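Long-range contacts in polysaccharide deacetylase (Ammonifex degensii, PDB 4WCJ), which probably removes acetyl groups from the amino sugars of poly-beta-1,6-N-acetyl-D-glucosamine with the help of a bound zinc ion, as a member of the family 4 carbohydrate esterases: residues A[99-104]-A[135-140]; A[122-127]-A[160-165]; A[154-159]-A[184-189]; A[171-176]-A[205-210]. One frame throughout, in Å; residues are numbered along the deposited sequence.

Interaction 1: A[99-104]-A[135-140]; sequences DGDLSV and FSMCSW. With ZN (zinc ion), chain B.
Asp-101 plays two roles at once: its backbone forms a lone beta bridge with Met-137, and it is the N-cap residue of helix 102-114, its carboxylate supplying the capping bond. Two backbone bonds make the bridge. Cys-138 N meets Gly-100 O at 2.7 Å, and Leu-102 N donates to Ser-136 O at 2.9 Å. The cap depends on CG standing anti to the backbone N (chi1 -165°), which carries the carboxylate to the first helical turn. There OD2 of Asp-101 accepts twice from Ser-103, from OG at 2.6 Å on the anti side and from N at 2.9 Å, well above the carboxylate plane. OD1 of the same group rests 3.2 Å from Phe-135 CB, the carboxylate plane turned 67° from that of the ring. Met-137, bent at chi2 and chi3, brings CE to 3.7 Å from Asp-101 CA and lays SD beside the Gly-100 carbonyl. Exchanging Asp-101 for an alanine would probably leave Ser-103 N and OG without their common acceptor and the helix start without its cap. Asp-99, two residues upstream, binds zinc through OD1 at 2.2 Å, while its OD2 accepts from a zinc-bound water. The chain leaving this metal ligand is therefore held twice, by main-chain bonds across the bridge and by a side-chain cap at the helix.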
loop_
_atom_site.group_PDB
_atom_site.type_symbol
_atom_site.label_atom_id
_atom_site.label_comp_id
_atom_site.label_asym_id
_atom_site.label_seq_id
_atom_site.Cartn_x
_atom_site.Cartn_y
_atom_site.Cartn_z
ATOM N N ASP A 99 -2.738 6.403 1.305
ATOM C CA ASP A 99 -3.001 7.807 1.698
ATOM C C ASP A 99 -3.629 7.937 3.091
ATOM O O ASP A 99 -3.051 8.575 3.976
ATOM C CB ASP A 99 -3.873 8.561 0.684
ATOM C CG ASP A 99 -3.150 8.799 -0.627
ATOM O OD1 ASP A 99 -1.956 8.476 -0.688
ATOM O OD2 ASP A 99 -3.778 9.289 -1.588
ATOM N N GLY A 100 -4.804 7.344 3.285
ATOM C CA GLY A 100 -5.467 7.425 4.572
ATOM C C GLY A 100 -6.927 7.827 4.456
ATOM O O GLY A 100 -7.547 8.226 5.447
ATOM N N ASP A 101 -7.481 7.725 3.249
ATOM C CA ASP A 101 -8.840 8.206 3.010
ATOM C C ASP A 101 -9.865 7.573 3.955
ATOM O O ASP A 101 -9.792 6.386 4.256
ATOM C CB ASP A 101 -9.259 7.951 1.567
ATOM C CG ASP A 101 -10.487 8.746 1.178
ATOM O OD1 ASP A 101 -10.348 9.962 0.914
ATOM O OD2 ASP A 101 -11.594 8.172 1.133
ATOM N N LEU A 102 -10.820 8.382 4.413
ATOM C CA LEU A 102 -11.881 7.910 5.295
ATOM C C LEU A 102 -12.649 6.736 4.696
ATOM O O LEU A 102 -13.148 5.881 5.424
ATOM C CB LEU A 102 -12.848 9.053 5.615
ATOM C CG LEU A 102 -14.034 8.709 6.516
ATOM C CD1 LEU A 102 -13.552 8.107 7.839
ATOM C CD2 LEU A 102 -14.906 9.931 6.752
ATOM N N SER A 103 -12.744 6.689 3.368
ATOM C CA SER A 103 -13.515 5.626 2.731
ATOM C C SER A 103 -12.893 4.260 2.969
ATOM O O SER A 103 -13.583 3.257 2.876
ATOM C CB SER A 103 -13.666 5.861 1.221
ATOM O OG SER A 103 -12.415 5.747 0.556
ATOM N N VAL A 104 -11.587 4.203 3.251
ATOM C CA VAL A 104 -10.995 2.913 3.609
ATOM C C VAL A 104 -11.672 2.374 4.876
ATOM O O VAL A 104 -11.961 1.181 4.973
ATOM C CB VAL A 104 -9.461 3.014 3.810
ATOM C CG1 VAL A 104 -8.870 1.649 4.194
ATOM C CG2 VAL A 104 -8.807 3.531 2.542
ATOM N N PHE A 135 -10.492 15.619 0.808
ATOM C CA PHE A 135 -11.074 14.387 1.327
ATOM C C PHE A 135 -10.803 14.210 2.813
ATOM O O PHE A 135 -9.670 14.396 3.275
ATOM C CB PHE A 135 -10.525 13.168 0.592
ATOM C CG PHE A 135 -10.926 13.084 -0.844
ATOM C CD1 PHE A 135 -10.272 13.843 -1.807
ATOM C CD2 PHE A 135 -11.931 12.216 -1.245
ATOM C CE1 PHE A 135 -10.630 13.764 -3.148
ATOM C CE2 PHE A 135 -12.289 12.128 -2.586
ATOM C CZ PHE A 135 -11.634 12.897 -3.535
ATOM N N SER A 136 -11.826 13.803 3.561
ATOM C CA SER A 136 -11.606 13.441 4.957
ATOM C C SER A 136 -10.703 12.234 5.027
ATOM O O SER A 136 -10.847 11.295 4.239
ATOM C CB SER A 136 -12.916 13.141 5.668
ATOM O OG SER A 136 -13.765 14.268 5.623
ATOM N N MET A 137 -9.758 12.283 5.960
ATOM C CA MET A 137 -8.882 11.148 6.239
ATOM C C MET A 137 -9.438 10.391 7.427
ATOM O O MET A 137 -10.181 10.950 8.225
ATOM C CB MET A 137 -7.449 11.609 6.530
ATOM C CG MET A 137 -6.776 12.354 5.376
ATOM S SD MET A 137 -6.344 11.308 3.958
ATOM C CE MET A 137 -7.697 11.688 2.847
ATOM N N CYS A 138 -9.091 9.115 7.536
ATOM C CA CYS A 138 -9.356 8.373 8.758
ATOM C C CYS A 138 -8.781 9.124 9.949
ATOM O O CYS A 138 -7.760 9.810 9.831
ATOM C CB CYS A 138 -8.738 6.971 8.701
ATOM S SG CYS A 138 -9.437 5.883 7.475
ATOM N N SER A 139 -9.452 9.011 11.086
ATOM C CA SER A 139 -8.866 9.454 12.349
ATOM C C SER A 139 -7.955 8.365 12.910
ATOM O O SER A 139 -7.995 7.217 12.462
ATOM C CB SER A 139 -9.968 9.782 13.350
ATOM O OG SER A 139 -10.644 8.591 13.737
ATOM N N TRP A 140 -7.136 8.713 13.892
ATOM C CA TRP A 140 -6.338 7.695 14.573
ATOM C C TRP A 140 -7.218 6.642 15.257
ATOM O O TRP A 140 -6.868 5.464 15.263
ATOM C CB TRP A 140 -5.394 8.353 15.571
ATOM C CG TRP A 140 -4.238 8.995 14.873
ATOM C CD1 TRP A 140 -3.970 10.329 14.773
ATOM C CD2 TRP A 140 -3.220 8.322 14.125
ATOM N NE1 TRP A 140 -2.826 10.524 14.035
ATOM C CE2 TRP A 140 -2.356 9.308 13.614
ATOM C CE3 TRP A 140 -2.965 6.979 13.829
ATOM C CZ2 TRP A 140 -1.235 8.995 12.847
ATOM C CZ3 TRP A 140 -1.848 6.664 13.065
ATOM C CH2 TRP A 140 -0.998 7.674 12.583
HETATM ZN ZN ZN B . -0.433 8.362 -2.223
HETATM O O HOH W 1 -2.019 8.995 -3.676
HETATM O O HOH W 2 -0.554 6.618 -3.726
#

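Interaction 2: A[122-127]-A[160-165]; sequences FVIAGQ and DLHYWD. With ZN (zinc ion), chain B.
Gln-127, folded back at chi2 (-61°), and Asp-160, whose CG lies anti to its own backbone N (chi1 -171°), are turned so that amide and carboxylate meet. Gln-127 NE2 donates to Asp-160 OD1 over 3.0 Å in a nearly straight bond. The acceptor lies in the amide plane, yet the donor reaches it from well above the carboxylate plane, the two flat groups being 58° apart. Tyr-163 OH gives a second hydrogen to the same OD1 at 2.8 Å, on the syn side, so this one carboxylate oxygen gathers two donors. Beside this polar knot, Ile-124 sends its CD1 methyl to 3.6 Å from His-162 CD2, the two side chains crossing at about a right angle. His-162, at the centre of an inverse gamma turn, in turn presents NE2 to the zinc ion at 2.2 Å. Trp-132 packs on Ile-124, Gln-127 and His-162 alike, joining the apolar and polar halves of the contact. The methyl thus backs a first-shell ligand, while the shared carboxylate oxygen ties down the loop that carries it. Asp-99 and His-157 complete the protein ligands, giving the Asp-His-His zinc site characteristic of family 4 carbohydrate esterases.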
loop_
_atom_site.group_PDB
_atom_site.type_symbol
_atom_site.label_atom_id
_atom_site.label_comp_id
_atom_site.label_asym_id
_atom_site.label_seq_id
_atom_site.Cartn_x
_atom_site.Cartn_y
_atom_site.Cartn_z
ATOM N N PHE A 122 -1.081 2.177 3.835
ATOM C CA PHE A 122 0.014 3.138 3.862
ATOM C C PHE A 122 -0.523 4.542 4.114
ATOM O O PHE A 122 -1.121 5.133 3.227
ATOM C CB PHE A 122 0.787 3.113 2.541
ATOM C CG PHE A 122 1.471 1.801 2.246
ATOM C CD1 PHE A 122 2.709 1.506 2.803
ATOM C CD2 PHE A 122 0.890 0.871 1.391
ATOM C CE1 PHE A 122 3.347 0.308 2.507
ATOM C CE2 PHE A 122 1.525 -0.330 1.099
ATOM C CZ PHE A 122 2.754 -0.607 1.657
ATOM N N VAL A 123 -0.307 5.082 5.306
ATOM C CA VAL A 123 -0.874 6.384 5.619
ATOM C C VAL A 123 0.136 7.531 5.594
ATOM O O VAL A 123 1.314 7.363 5.917
ATOM C CB VAL A 123 -1.583 6.358 6.991
ATOM C CG1 VAL A 123 -2.626 5.236 7.016
ATOM C CG2 VAL A 123 -0.596 6.162 8.156
ATOM N N ILE A 124 -0.347 8.688 5.164
ATOM C CA ILE A 124 0.376 9.944 5.283
ATOM C C ILE A 124 0.207 10.385 6.726
ATOM O O ILE A 124 -0.797 11.002 7.088
ATOM C CB ILE A 124 -0.154 11.014 4.337
ATOM C CG1 ILE A 124 -0.237 10.467 2.911
ATOM C CG2 ILE A 124 0.746 12.234 4.388
ATOM C CD1 ILE A 124 -1.044 11.320 1.994
ATOM N N ALA A 125 1.177 10.037 7.567
ATOM C CA ALA A 125 0.957 10.082 9.012
ATOM C C ALA A 125 0.612 11.476 9.508
ATOM O O ALA A 125 -0.151 11.615 10.460
ATOM C CB ALA A 125 2.191 9.531 9.762
ATOM N N GLY A 126 1.155 12.505 8.858
ATOM C CA GLY A 126 0.894 13.877 9.251
ATOM C C GLY A 126 -0.439 14.442 8.779
ATOM O O GLY A 126 -0.815 15.545 9.171
ATOM N N GLN A 127 -1.150 13.695 7.937
ATOM C CA GLN A 127 -2.452 14.145 7.428
ATOM C C GLN A 127 -3.606 13.339 8.016
ATOM O O GLN A 127 -4.774 13.620 7.741
ATOM C CB GLN A 127 -2.500 14.071 5.894
ATOM C CG GLN A 127 -1.574 15.042 5.189
ATOM C CD GLN A 127 -1.894 16.489 5.514
ATOM O OE1 GLN A 127 -3.046 16.834 5.812
ATOM N NE2 GLN A 127 -0.880 17.351 5.445
ATOM N N ASP A 160 4.657 13.972 5.829
ATOM C CA ASP A 160 3.972 15.053 5.117
ATOM C C ASP A 160 4.806 15.529 3.932
ATOM O O ASP A 160 5.183 16.705 3.837
ATOM C CB ASP A 160 3.662 16.209 6.073
ATOM C CG ASP A 160 2.764 17.271 5.447
ATOM O OD1 ASP A 160 1.989 16.946 4.517
ATOM O OD2 ASP A 160 2.841 18.436 5.891
ATOM N N LEU A 161 5.087 14.607 3.018
ATOM C CA LEU A 161 5.858 14.929 1.823
ATOM C C LEU A 161 5.167 14.402 0.567
ATOM O O LEU A 161 5.811 14.154 -0.446
ATOM C CB LEU A 161 7.285 14.362 1.925
ATOM C CG LEU A 161 8.321 15.233 2.634
ATOM C CD1 LEU A 161 9.709 14.613 2.542
ATOM C CD2 LEU A 161 8.343 16.642 2.048
ATOM N N HIS A 162 3.849 14.247 0.639
ATOM C CA HIS A 162 3.066 13.762 -0.493
ATOM C C HIS A 162 2.685 14.915 -1.409
ATOM O O HIS A 162 1.498 15.227 -1.608
ATOM C CB HIS A 162 1.818 13.039 0.001
ATOM C CG HIS A 162 1.244 12.073 -0.987
ATOM N ND1 HIS A 162 0.792 12.454 -2.229
ATOM C CD2 HIS A 162 1.019 10.738 -0.894
ATOM C CE1 HIS A 162 0.321 11.396 -2.867
ATOM N NE2 HIS A 162 0.463 10.344 -2.088
ATOM N N TYR A 163 3.702 15.552 -1.966
ATOM C CA TYR A 163 3.506 16.702 -2.826
ATOM C C TYR A 163 4.282 16.537 -4.122
ATOM O O TYR A 163 5.371 15.943 -4.143
ATOM C CB TYR A 163 3.933 17.984 -2.107
ATOM C CG TYR A 163 3.195 18.227 -0.810
ATOM C CD1 TYR A 163 1.946 18.830 -0.805
ATOM C CD2 TYR A 163 3.748 17.854 0.408
ATOM C CE1 TYR A 163 1.266 19.059 0.377
ATOM C CE2 TYR A 163 3.070 18.071 1.601
ATOM C CZ TYR A 163 1.827 18.676 1.576
ATOM O OH TYR A 163 1.149 18.903 2.752
ATOM N N TRP A 164 3.710 17.074 -5.195
ATOM C CA TRP A 164 4.282 16.977 -6.531
ATOM C C TRP A 164 4.758 18.338 -7.033
ATOM O O TRP A 164 4.030 19.327 -6.949
ATOM C CB TRP A 164 3.247 16.390 -7.498
ATOM C CG TRP A 164 3.746 16.251 -8.898
ATOM C CD1 TRP A 164 3.636 17.165 -9.907
ATOM C CD2 TRP A 164 4.433 15.125 -9.449
ATOM N NE1 TRP A 164 4.219 16.677 -11.052
ATOM C CE2 TRP A 164 4.714 15.424 -10.796
ATOM C CE3 TRP A 164 4.841 13.891 -8.931
ATOM C CZ2 TRP A 164 5.384 14.533 -11.635
ATOM C CZ3 TRP A 164 5.504 13.009 -9.765
ATOM C CH2 TRP A 164 5.770 13.336 -11.102
ATOM N N ASP A 165 5.984 18.384 -7.545
ATOM C CA ASP A 165 6.506 19.595 -8.165
ATOM C C ASP A 165 6.291 19.532 -9.677
ATOM O O ASP A 165 6.912 18.729 -10.370
ATOM C CB ASP A 165 7.991 19.774 -7.833
ATOM C CG ASP A 165 8.519 21.133 -8.242
ATOM O OD1 ASP A 165 8.827 21.317 -9.438
ATOM O OD2 ASP A 165 8.632 22.016 -7.365
HETATM ZN ZN ZN B . -0.433 8.362 -2.223
HETATM O O HOH W 1 -2.019 8.995 -3.676
HETATM O O HOH W 2 -0.554 6.618 -3.726
#

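Interaction 3: A[154-159]-A[184-189]; sequences VGLHTY and EDTARG. With ZN (zinc ion), chain B.
Asp-185 OD1 accepts the backbone hydrogen of Tyr-159 N at 2.8 Å, on the syn side of the carboxylate. Its companion OD2 takes the next amide along, Asp-160 N, so a single helix side chain receives two successive backbone hydrogens of the loop that follows strand 152-156. OD1 also lies against Thr-158 CB at 3.3 Å, while OD2 sits near the edge of the Tyr-159 ring. One helical turn further on, Arg-188 is spread over a face of that ring. Extended from CG to NE, it places CD above the ring centre, 3.5 Å from the centroid, in a CH-pi contact. Its guanidinium continues over the rim, only 8° from parallel, with NE 3.4 Å from Tyr-159 CZ. Deeper in, Leu-156 brings CD1 to 3.6 Å from Gly-189 CA, and a beta carbon on that glycine would collide with the other methyl, CD2. Thr-158 OG1 turns back to donate to His-157 O at 2.6 Å, in the carbonyl plane on a lone pair, and accepts from Leu-161 N. His-157 itself holds zinc through NE2 at 2.1 Å, with ND1 bonded to Ala-205 O. Hydrogen bonds, an aromatic face and close apolar packing act together here: the helix fixes the loop joining two zinc-binding histidines by accepting hydrogen bonds from its amides, and buries the root of that loop against a bare glycine.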
loop_
_atom_site.group_PDB
_atom_site.type_symbol
_atom_site.label_atom_id
_atom_site.label_comp_id
_atom_site.label_asym_id
_atom_site.label_seq_id
_atom_site.Cartn_x
_atom_site.Cartn_y
_atom_site.Cartn_z
ATOM N N VAL A 154 -0.507 -1.093 9.336
ATOM C CA VAL A 154 -0.242 0.242 8.816
ATOM C C VAL A 154 1.228 0.432 8.413
ATOM O O VAL A 154 2.145 0.103 9.176
ATOM C CB VAL A 154 -0.620 1.325 9.842
ATOM C CG1 VAL A 154 -0.338 2.717 9.286
ATOM C CG2 VAL A 154 -2.087 1.191 10.221
ATOM N N GLY A 155 1.429 0.987 7.210
ATOM C CA GLY A 155 2.756 1.347 6.743
ATOM C C GLY A 155 2.832 2.854 6.574
ATOM O O GLY A 155 1.838 3.551 6.760
ATOM N N LEU A 156 4.018 3.357 6.238
ATOM C CA LEU A 156 4.216 4.802 6.106
ATOM C C LEU A 156 4.230 5.245 4.633
ATOM O O LEU A 156 4.818 4.583 3.779
ATOM C CB LEU A 156 5.517 5.215 6.809
ATOM C CG LEU A 156 5.849 6.715 6.877
ATOM C CD1 LEU A 156 4.851 7.484 7.732
ATOM C CD2 LEU A 156 7.273 6.926 7.392
ATOM N N HIS A 157 3.577 6.375 4.370
ATOM C CA HIS A 157 3.428 6.962 3.040
ATOM C C HIS A 157 3.956 8.398 3.144
ATOM O O HIS A 157 3.302 9.343 2.727
ATOM C CB HIS A 157 1.949 6.914 2.612
ATOM C CG HIS A 157 1.703 7.016 1.133
ATOM N ND1 HIS A 157 2.509 6.419 0.187
ATOM C CD2 HIS A 157 0.699 7.615 0.443
ATOM C CE1 HIS A 157 2.027 6.661 -1.018
ATOM N NE2 HIS A 157 0.925 7.381 -0.891
ATOM N N THR A 158 5.165 8.522 3.702
ATOM C CA THR A 158 5.740 9.767 4.261
ATOM C C THR A 158 4.922 10.304 5.436
ATOM O O THR A 158 3.781 9.885 5.662
ATOM C CB THR A 158 5.905 10.930 3.213
ATOM O OG1 THR A 158 4.644 11.575 2.969
ATOM C CG2 THR A 158 6.508 10.433 1.917
ATOM N N TYR A 159 5.527 11.213 6.203
ATOM C CA TYR A 159 4.785 11.977 7.210
ATOM C C TYR A 159 3.973 13.102 6.559
ATOM O O TYR A 159 2.751 13.198 6.732
ATOM C CB TYR A 159 5.731 12.572 8.263
ATOM C CG TYR A 159 5.006 13.370 9.334
ATOM C CD1 TYR A 159 4.443 12.736 10.434
ATOM C CD2 TYR A 159 4.877 14.749 9.239
ATOM C CE1 TYR A 159 3.773 13.456 11.406
ATOM C CE2 TYR A 159 4.207 15.476 10.214
ATOM C CZ TYR A 159 3.657 14.818 11.290
ATOM O OH TYR A 159 2.988 15.529 12.261
ATOM N N GLU A 184 14.454 13.129 7.497
ATOM C CA GLU A 184 13.841 13.680 8.700
ATOM C C GLU A 184 12.345 13.385 8.722
ATOM O O GLU A 184 11.785 13.020 9.760
ATOM C CB GLU A 184 14.102 15.184 8.794
ATOM C CG GLU A 184 15.473 15.511 9.387
ATOM C CD GLU A 184 16.036 16.840 8.913
ATOM O OE1 GLU A 184 15.456 17.447 7.982
ATOM O OE2 GLU A 184 17.070 17.272 9.475
ATOM N N ASP A 185 11.713 13.531 7.564
ATOM C CA ASP A 185 10.287 13.247 7.422
ATOM C C ASP A 185 9.984 11.782 7.701
ATOM O O ASP A 185 9.012 11.454 8.381
ATOM C CB ASP A 185 9.828 13.624 6.016
ATOM C CG ASP A 185 8.359 13.356 5.787
ATOM O OD1 ASP A 185 8.027 12.225 5.377
ATOM O OD2 ASP A 185 7.548 14.281 5.997
ATOM N N THR A 186 10.821 10.902 7.167
ATOM C CA THR A 186 10.657 9.463 7.376
ATOM C C THR A 186 10.802 9.095 8.843
ATOM O O THR A 186 10.023 8.297 9.362
ATOM C CB THR A 186 11.663 8.650 6.527
ATOM O OG1 THR A 186 11.504 9.000 5.146
ATOM C CG2 THR A 186 11.410 7.160 6.683
ATOM N N ALA A 187 11.779 9.688 9.521
ATOM C CA ALA A 187 11.987 9.410 10.940
ATOM C C ALA A 187 10.813 9.926 11.757
ATOM O O ALA A 187 10.400 9.301 12.729
ATOM C CB ALA A 187 13.287 10.029 11.432
ATOM N N ARG A 188 10.274 11.071 11.354
ATOM C CA ARG A 188 9.115 11.631 12.036
ATOM C C ARG A 188 7.918 10.713 11.836
ATOM O O ARG A 188 7.156 10.440 12.770
ATOM C CB ARG A 188 8.815 13.043 11.529
ATOM C CG ARG A 188 7.615 13.706 12.201
ATOM C CD ARG A 188 7.412 15.137 11.717
ATOM N NE ARG A 188 6.571 15.915 12.628
ATOM C CZ ARG A 188 6.292 17.205 12.471
ATOM N NH1 ARG A 188 6.778 17.873 11.433
ATOM N NH2 ARG A 188 5.526 17.831 13.353
ATOM N N GLY A 189 7.766 10.222 10.612
ATOM C CA GLY A 189 6.660 9.343 10.280
ATOM C C GLY A 189 6.717 8.075 11.117
ATOM O O GLY A 189 5.707 7.650 11.679
HETATM ZN ZN ZN B . -0.433 8.362 -2.223
HETATM O O HOH W 1 -2.019 8.995 -3.676
HETATM O O HOH W 2 -0.554 6.618 -3.726
#

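Interaction 4: A[171-176]-A[205-210]; sequences PVFLLP and AYPYGF
Phe-173 turns the edge of its ring to the loop 205-210: Pro-207 O lies in the ring plane 3.5 Å from CZ, and Phe-210 O approaches near that plane beside CE1. Carbonyl oxygens thus face the weakly positive C-H rim of the aromatic ring. Tyr-206 comes in obliquely, its CD1 3.9 Å from Phe-173 CE1, while Phe-210 C lies over one face of the Tyr-206 ring, toward the rim. The Pro-207 ring adds an apolar flank, with CD 3.8 Å from Phe-173 CZ. What delivers the phenyl group is a chi1 of 60°, which tucks CG over the backbone, flanked by N and C. A second pair lies alongside, where Pro-171 and Tyr-208 run antiparallel to one another with CG of the proline 3.6 Å from CD2 of the tyrosine. Leu-174 closes the contact by resting CD1 against Phe-210 O. With an alanine at Phe-173, a gap would probably open beside Pro-207 and Tyr-206, and the loop carrying them would lose its apolar support. The loop's own shape is a type II beta turn with Pro-207 and Tyr-208 at its corners, closed by Gly-209 N bonding to Tyr-206 O at 3.0 Å. Pro-207 packs against His-157 and His-162, and the Tyr-208 ring meets that of His-162. This Pro-Tyr turn, following barrel strand 203-205, probably corresponds to the Pro-Tyr motif that walls one side of the active-site groove in family 4 carbohydrate esterases.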
loop_
_atom_site.group_PDB
_atom_site.type_symbol
_atom_site.label_atom_id
_atom_site.label_comp_id
_atom_site.label_asym_id
_atom_site.label_seq_id
_atom_site.Cartn_x
_atom_site.Cartn_y
_atom_site.Cartn_z
ATOM N N PRO A 171 8.260 14.306 -7.627
ATOM C CA PRO A 171 7.832 14.600 -6.253
ATOM C C PRO A 171 8.818 15.497 -5.515
ATOM O O PRO A 171 10.019 15.443 -5.792
ATOM C CB PRO A 171 7.778 13.218 -5.594
ATOM C CG PRO A 171 7.713 12.249 -6.708
ATOM C CD PRO A 171 8.470 12.862 -7.835
ATOM N N VAL A 172 8.314 16.297 -4.581
ATOM C CA VAL A 172 9.158 17.197 -3.797
ATOM C C VAL A 172 10.318 16.484 -3.093
ATOM O O VAL A 172 11.397 17.062 -2.924
ATOM C CB VAL A 172 8.325 17.946 -2.739
ATOM C CG1 VAL A 172 7.354 18.910 -3.411
ATOM C CG2 VAL A 172 7.578 16.952 -1.838
ATOM N N PHE A 173 10.113 15.234 -2.684
ATOM C CA PHE A 173 11.153 14.548 -1.929
ATOM C C PHE A 173 12.253 13.975 -2.824
ATOM O O PHE A 173 13.233 13.409 -2.324
ATOM C CB PHE A 173 10.555 13.443 -1.042
ATOM C CG PHE A 173 9.813 12.372 -1.793
ATOM C CD1 PHE A 173 10.479 11.258 -2.281
ATOM C CD2 PHE A 173 8.442 12.454 -1.968
ATOM C CE1 PHE A 173 9.798 10.262 -2.958
ATOM C CE2 PHE A 173 7.750 11.449 -2.636
ATOM C CZ PHE A 173 8.439 10.356 -3.138
ATOM N N LEU A 174 12.108 14.130 -4.137
ATOM C CA LEU A 174 13.152 13.704 -5.070
ATOM C C LEU A 174 13.859 14.890 -5.717
ATOM O O LEU A 174 14.727 14.712 -6.573
ATOM C CB LEU A 174 12.573 12.792 -6.155
ATOM C CG LEU A 174 11.943 11.481 -5.681
ATOM C CD1 LEU A 174 11.452 10.655 -6.859
ATOM C CD2 LEU A 174 12.917 10.667 -4.821
ATOM N N LEU A 175 13.474 16.098 -5.314
ATOM C CA LEU A 175 14.143 17.318 -5.756
ATOM C C LEU A 175 15.581 17.335 -5.242
ATOM O O LEU A 175 15.881 16.725 -4.215
ATOM C CB LEU A 175 13.383 18.557 -5.271
ATOM C CG LEU A 175 12.011 18.781 -5.904
ATOM C CD1 LEU A 175 11.374 20.059 -5.381
ATOM C CD2 LEU A 175 12.138 18.820 -7.417
ATOM N N PRO A 176 16.480 18.028 -5.955
ATOM C CA PRO A 176 17.882 18.072 -5.528
ATOM C C PRO A 176 18.059 18.662 -4.132
ATOM O O PRO A 176 17.351 19.602 -3.766
ATOM C CB PRO A 176 18.545 18.976 -6.578
ATOM C CG PRO A 176 17.628 18.944 -7.761
ATOM C CD PRO A 176 16.249 18.791 -7.196
ATOM N N ALA A 205 5.666 2.949 1.388
ATOM C CA ALA A 205 5.223 3.123 -0.002
ATOM C C ALA A 205 5.541 4.529 -0.479
ATOM O O ALA A 205 5.180 5.514 0.172
ATOM C CB ALA A 205 3.735 2.846 -0.139
ATOM N N TYR A 206 6.224 4.619 -1.616
ATOM C CA TYR A 206 6.550 5.913 -2.212
ATOM C C TYR A 206 5.316 6.591 -2.780
ATOM O O TYR A 206 4.610 5.998 -3.596
ATOM C CB TYR A 206 7.569 5.756 -3.339
ATOM C CG TYR A 206 9.005 5.503 -2.923
ATOM C CD1 TYR A 206 9.713 6.444 -2.181
ATOM C CD2 TYR A 206 9.664 4.344 -3.308
ATOM C CE1 TYR A 206 11.026 6.223 -1.810
ATOM C CE2 TYR A 206 10.986 4.119 -2.945
ATOM C CZ TYR A 206 11.660 5.060 -2.196
ATOM O OH TYR A 206 12.977 4.842 -1.845
ATOM N N PRO A 207 5.062 7.840 -2.368
ATOM C CA PRO A 207 4.051 8.619 -3.086
ATOM C C PRO A 207 4.480 8.776 -4.542
ATOM O O PRO A 207 5.674 8.977 -4.810
ATOM C CB PRO A 207 4.040 9.959 -2.349
ATOM C CG PRO A 207 4.613 9.651 -0.992
ATOM C CD PRO A 207 5.646 8.584 -1.243
ATOM N N TYR A 208 3.514 8.626 -5.446
ATOM C CA TYR A 208 3.697 8.714 -6.901
ATOM C C TYR A 208 4.488 7.517 -7.437
ATOM O O TYR A 208 4.714 7.406 -8.636
ATOM C CB TYR A 208 4.347 10.053 -7.294
ATOM C CG TYR A 208 3.646 11.227 -6.650
ATOM C CD1 TYR A 208 2.362 11.607 -7.045
ATOM C CD2 TYR A 208 4.249 11.930 -5.617
ATOM C CE1 TYR A 208 1.707 12.667 -6.428
ATOM C CE2 TYR A 208 3.604 12.993 -5.005
ATOM C CZ TYR A 208 2.343 13.351 -5.409
ATOM O OH TYR A 208 1.738 14.405 -4.776
ATOM N N GLY A 209 4.879 6.607 -6.548
ATOM C CA GLY A 209 5.269 5.271 -6.959
ATOM C C GLY A 209 6.733 4.913 -7.102
ATOM O O GLY A 209 7.053 3.746 -7.339
ATOM N N PHE A 210 7.630 5.885 -6.978
ATOM C CA PHE A 210 9.042 5.609 -7.264
ATOM C C PHE A 210 10.026 6.338 -6.372
ATOM O O PHE A 210 9.718 7.374 -5.802
ATOM C CB PHE A 210 9.334 5.931 -8.730
ATOM C CG PHE A 210 8.441 5.188 -9.671
ATOM C CD1 PHE A 210 8.708 3.867 -9.992
ATOM C CD2 PHE A 210 7.288 5.780 -10.167
ATOM C CE1 PHE A 210 7.866 3.160 -10.831
ATOM C CE2 PHE A 210 6.441 5.082 -11.002
ATOM C CZ PHE A 210 6.729 3.770 -11.337
#

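Followed from the N terminus, the four contacts form a chain of crossings. Interaction 1 closes a loop from the end of strand 91-99 and the start of helix 102-114 to 135-140. Interaction 2 opens at 122-127, before that loop closes, and reaches 160-165. Interaction 3 opens at 154-159, inside the second loop, and closes on helix 179-197; interaction 4 opens at 171-176 and ends after strand 203-205. Each contact therefore crosses the next, and none encloses another; interactions 1 and 3, 1 and 4, and 2 and 4 follow one another without crossing. Interactions 1, 2 and 3 each supply one zinc ligand, tying successive strand ends together, while interaction 4 borders the same site.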